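Local structure of synaptotagmin-1 (Arabidopsis thaliana, 7AS6) at residues Lys34-Leu37 with Ser38-Ile42; Leu95-Lys98 with Glu99-Pro102. The protein binds lipids through C2 domains, of which this chain is the first, C2A, with calcium as cofactor, and helps maintain plasma membrane integrity during freezing and osmotic stress. All blocks are in the same frame, centred on the assembly; numbering follows the deposited sequence.

Interaction 1 of 2, residues Lys34-Leu37 with Ser38-Ile42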
# COMPACT_ATOMS: atom_id res chain seq x y z
N LYS A 34 -0.47 -1.65 -5.38
CA LYS A 34 0.50 -2.73 -5.21
C LYS A 34 1.25 -2.53 -3.89
O LYS A 34 1.63 -1.41 -3.54
CB LYS A 34 1.49 -2.81 -6.38
CG LYS A 34 0.86 -3.26 -7.71
CD LYS A 34 1.92 -3.51 -8.80
CE LYS A 34 1.28 -3.84 -10.16
NZ LYS A 34 2.26 -3.93 -11.30
N ILE A 35 1.45 -3.62 -3.15
CA ILE A 35 2.15 -3.56 -1.86
C ILE A 35 3.30 -4.55 -1.92
O ILE A 35 3.09 -5.72 -2.25
CB ILE A 35 1.24 -3.88 -0.66
CG1 ILE A 35 0.04 -2.94 -0.59
CG2 ILE A 35 2.04 -3.81 0.64
CD1 ILE A 35 -1.21 -3.49 -1.27
N LYS A 36 4.49 -4.07 -1.63
CA LYS A 36 5.68 -4.90 -1.60
C LYS A 36 6.38 -4.71 -0.26
O LYS A 36 6.34 -3.63 0.33
CB LYS A 36 6.63 -4.54 -2.75
CG LYS A 36 7.82 -5.47 -2.93
CD LYS A 36 7.37 -6.90 -3.26
CE LYS A 36 8.17 -7.93 -2.44
NZ LYS A 36 7.52 -8.30 -1.12
N LEU A 37 7.01 -5.77 0.24
CA LEU A 37 7.81 -5.68 1.45
C LEU A 37 9.27 -5.86 1.08
O LEU A 37 9.64 -6.83 0.41
CB LEU A 37 7.38 -6.73 2.47
CG LEU A 37 8.14 -6.70 3.80
CD1 LEU A 37 7.84 -5.43 4.60
CD2 LEU A 37 7.81 -7.93 4.60
N SER A 38 10.11 -4.91 1.50
CA SER A 38 11.51 -4.93 1.13
C SER A 38 12.19 -6.18 1.69
O SER A 38 11.74 -6.77 2.68
CB SER A 38 12.24 -3.69 1.64
OG SER A 38 12.21 -3.62 3.05
N GLU A 39 13.29 -6.56 1.05
CA GLU A 39 14.06 -7.72 1.50
C GLU A 39 13.15 -8.95 1.58
O GLU A 39 13.06 -9.62 2.61
CB GLU A 39 14.74 -7.43 2.84
CG GLU A 39 15.90 -6.39 2.76
CD GLU A 39 15.59 -5.03 3.41
OE1 GLU A 39 15.25 -4.98 4.61
OE2 GLU A 39 15.72 -3.99 2.72
N ASP A 40 12.43 -9.21 0.49
CA ASP A 40 11.50 -10.34 0.40
C ASP A 40 11.32 -10.69 -1.07
O ASP A 40 11.23 -9.79 -1.92
CB ASP A 40 10.15 -10.01 1.05
CG ASP A 40 9.37 -11.26 1.48
OD1 ASP A 40 9.84 -12.38 1.19
OD2 ASP A 40 8.30 -11.11 2.11
N LYS A 41 11.27 -11.99 -1.37
CA LYS A 41 11.12 -12.46 -2.74
C LYS A 41 9.68 -12.81 -3.10
O LYS A 41 9.42 -13.11 -4.27
CB LYS A 41 12.03 -13.67 -3.00
CG LYS A 41 13.38 -13.30 -3.59
CD LYS A 41 13.23 -12.64 -4.95
CE LYS A 41 14.51 -11.94 -5.36
NZ LYS A 41 15.66 -12.87 -5.55
N ILE A 42 8.77 -12.80 -2.13
CA ILE A 42 7.34 -12.94 -2.39
C ILE A 42 6.96 -11.91 -3.46
O ILE A 42 7.37 -10.75 -3.37
CB ILE A 42 6.50 -12.75 -1.11
CG1 ILE A 42 6.59 -13.98 -0.22
CG2 ILE A 42 5.04 -12.52 -1.44
CD1 ILE A 42 5.69 -15.12 -0.65
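Lys36 and Leu37 end strand 31-37, and the chain then turns so that Asp40 and Ile42 come back beside them. The reversal is made at Glu39, whose backbone takes the left-handed conformation (phi 55°, psi 52°). As evidence of the closure, the carbonyl oxygen Leu37 O lies 3.3 Å from Asp40 CB.

The side chain of Lys36 occupies the inside of the bend. Its CG is anti to the backbone N, and further bends along the chain curl the amine back onto the backbone instead of extending it into solvent. NZ donates to Leu37 O at 3.0 Å; the C=O...N angle of 117° puts the amine well to one side of the oxygen, tilted slightly out of the carbonyl plane. Next to the amine, Lys36 CE packs against two carbonyl oxygens of the loop, 3.1 Å from Ile42 O and 3.6 Å from Asp40 O. Lys36 NZ is also 3.3 Å from Ile42 O, but the angle there is too poor for a hydrogen bond. Asp40 crosses the lysine at about a right angle, and the 4.4 Å between Lys36 NZ and Asp40 OD2 exceeds salt-bridge range, although the carboxylate may still help to stabilise the ammonium charge. The same OD2 lies 4.1 Å from Leu37 CD2, while OD1 has a long, weak ion pair with Arg67.

Ser38 turns away from the bend, and its OG is hydrogen-bonded to Val73 N, while its carbonyl oxygen accepts from Gln72 NE2. Leu37 points into the hydrophobic interior, touching Leu74 and Phe64. This is most of the loop linking antiparallel strands 31-37 and 45-46 in the C2 beta sandwich, at the end of strand 31-37 remote from the cadmium ligand Asp30.

Interaction 2 of 2, residues Leu95-Lys98 with Glu99-Pro102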
# COMPACT_ATOMS: atom_id res chain seq x y z
N LEU A 95 6.80 2.84 3.98
CA LEU A 95 6.39 2.80 5.39
C LEU A 95 7.21 1.74 6.10
O LEU A 95 7.02 0.55 5.86
CB LEU A 95 4.90 2.52 5.54
CG LEU A 95 4.43 2.33 6.98
CD1 LEU A 95 4.81 3.53 7.82
CD2 LEU A 95 2.92 2.09 7.06
N ALA A 96 8.11 2.18 6.98
CA ALA A 96 9.01 1.27 7.66
C ALA A 96 8.24 0.47 8.70
O ALA A 96 7.34 0.98 9.36
CB ALA A 96 10.15 2.03 8.33
N LEU A 97 8.60 -0.80 8.84
CA LEU A 97 7.97 -1.62 9.85
C LEU A 97 8.41 -1.23 11.26
O LEU A 97 7.71 -1.57 12.22
CB LEU A 97 8.25 -3.10 9.60
CG LEU A 97 7.70 -3.68 8.29
CD1 LEU A 97 7.74 -5.20 8.32
CD2 LEU A 97 6.29 -3.17 8.05
N LYS A 98 9.51 -0.50 11.42
CA LYS A 98 9.90 -0.06 12.76
C LYS A 98 8.90 0.93 13.36
O LYS A 98 9.06 1.33 14.51
CB LYS A 98 11.30 0.56 12.75
CG LYS A 98 11.42 1.94 12.11
CD LYS A 98 12.88 2.36 11.95
CE LYS A 98 13.04 3.65 11.17
NZ LYS A 98 14.36 3.72 10.46
N GLU A 99 7.87 1.31 12.61
CA GLU A 99 6.75 2.08 13.13
C GLU A 99 5.61 1.20 13.62
O GLU A 99 4.66 1.73 14.21
CB GLU A 99 6.23 3.04 12.05
CG GLU A 99 7.14 4.22 11.75
CD GLU A 99 7.29 5.16 12.94
OE1 GLU A 99 8.44 5.49 13.29
OE2 GLU A 99 6.25 5.56 13.52
N MET A 100 5.66 -0.11 13.38
CA MET A 100 4.66 -1.05 13.88
C MET A 100 4.60 -1.01 15.41
O MET A 100 5.56 -0.61 16.08
CB MET A 100 4.97 -2.49 13.47
CG MET A 100 4.91 -2.82 11.98
SD MET A 100 5.28 -4.59 11.75
CE MET A 100 6.87 -4.72 12.57
N VAL A 101 3.48 -1.47 15.96
CA VAL A 101 3.30 -1.69 17.40
C VAL A 101 2.66 -3.07 17.59
O VAL A 101 1.60 -3.33 17.01
CB VAL A 101 2.43 -0.60 18.05
CG1 VAL A 101 2.33 -0.83 19.57
CG2 VAL A 101 2.98 0.78 17.76
N PRO A 102 3.24 -3.97 18.40
CA PRO A 102 2.67 -5.32 18.53
C PRO A 102 1.27 -5.27 19.14
O PRO A 102 1.05 -4.57 20.13
CB PRO A 102 3.66 -6.05 19.44
CG PRO A 102 4.34 -4.94 20.22
CD PRO A 102 4.44 -3.79 19.24
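Met100 N donates to Leu97 O at 2.8 Å with an N-H...O angle of 161°, the stronger of two consecutive backbone bonds in this bend. The donor stands 53° out of the carbonyl plane, so the approach is from above the group. One residue earlier, Glu99 N reaches Ala96 O at 3.3 Å, a weak bond. Both join residue n+3 to residue n, the evidence for a short 3-10 turn beginning at Leu97.

The same turn brings Met100 against Leu97. Met100 is extended as far as SD and bends at the last torsion (chi3 -56°), which carries CE to 3.7 Å from Leu97 CB. The sulfur itself lies 4.1 Å from Leu97 CD2, and the two side chains cross obliquely. On the other side of the turn Glu99 CB sits 3.6 Å from Ala96 O and also brushes Leu95 CD1 at 4.5 Å.

Beyond the turn, Glu99 O accepts from Lys106 NZ at the start of strand 106-111. Leu97 packs on Leu74 of strand 73-80, whereas Met100 lies on Leu136 and Tyr138 of strand 131-140, in the opposing sheet.

Overall arrangement
Along the chain the two contacts follow in series, neither nested nor crossed. Interaction 1 closes the bend leaving strand 31-37, on the way to strand 45-46 of the same sheet. Interaction 2 closes the 3-10 turn after strand 88-96, from which the chain passes to strand 106-111 of the second sheet. Strand 73-80 lies between strands 31-37 and 88-96, and both contacts meet its beginning: Gln72, just before it, and Val73, its first residue, touch each. Their centres are 15 Å apart, yet they join directly where Leu37 CD1 packs on Leu97 CD1 at 3.7 Å. Together they line the end of the sandwich remote from the cadmium-binding loops.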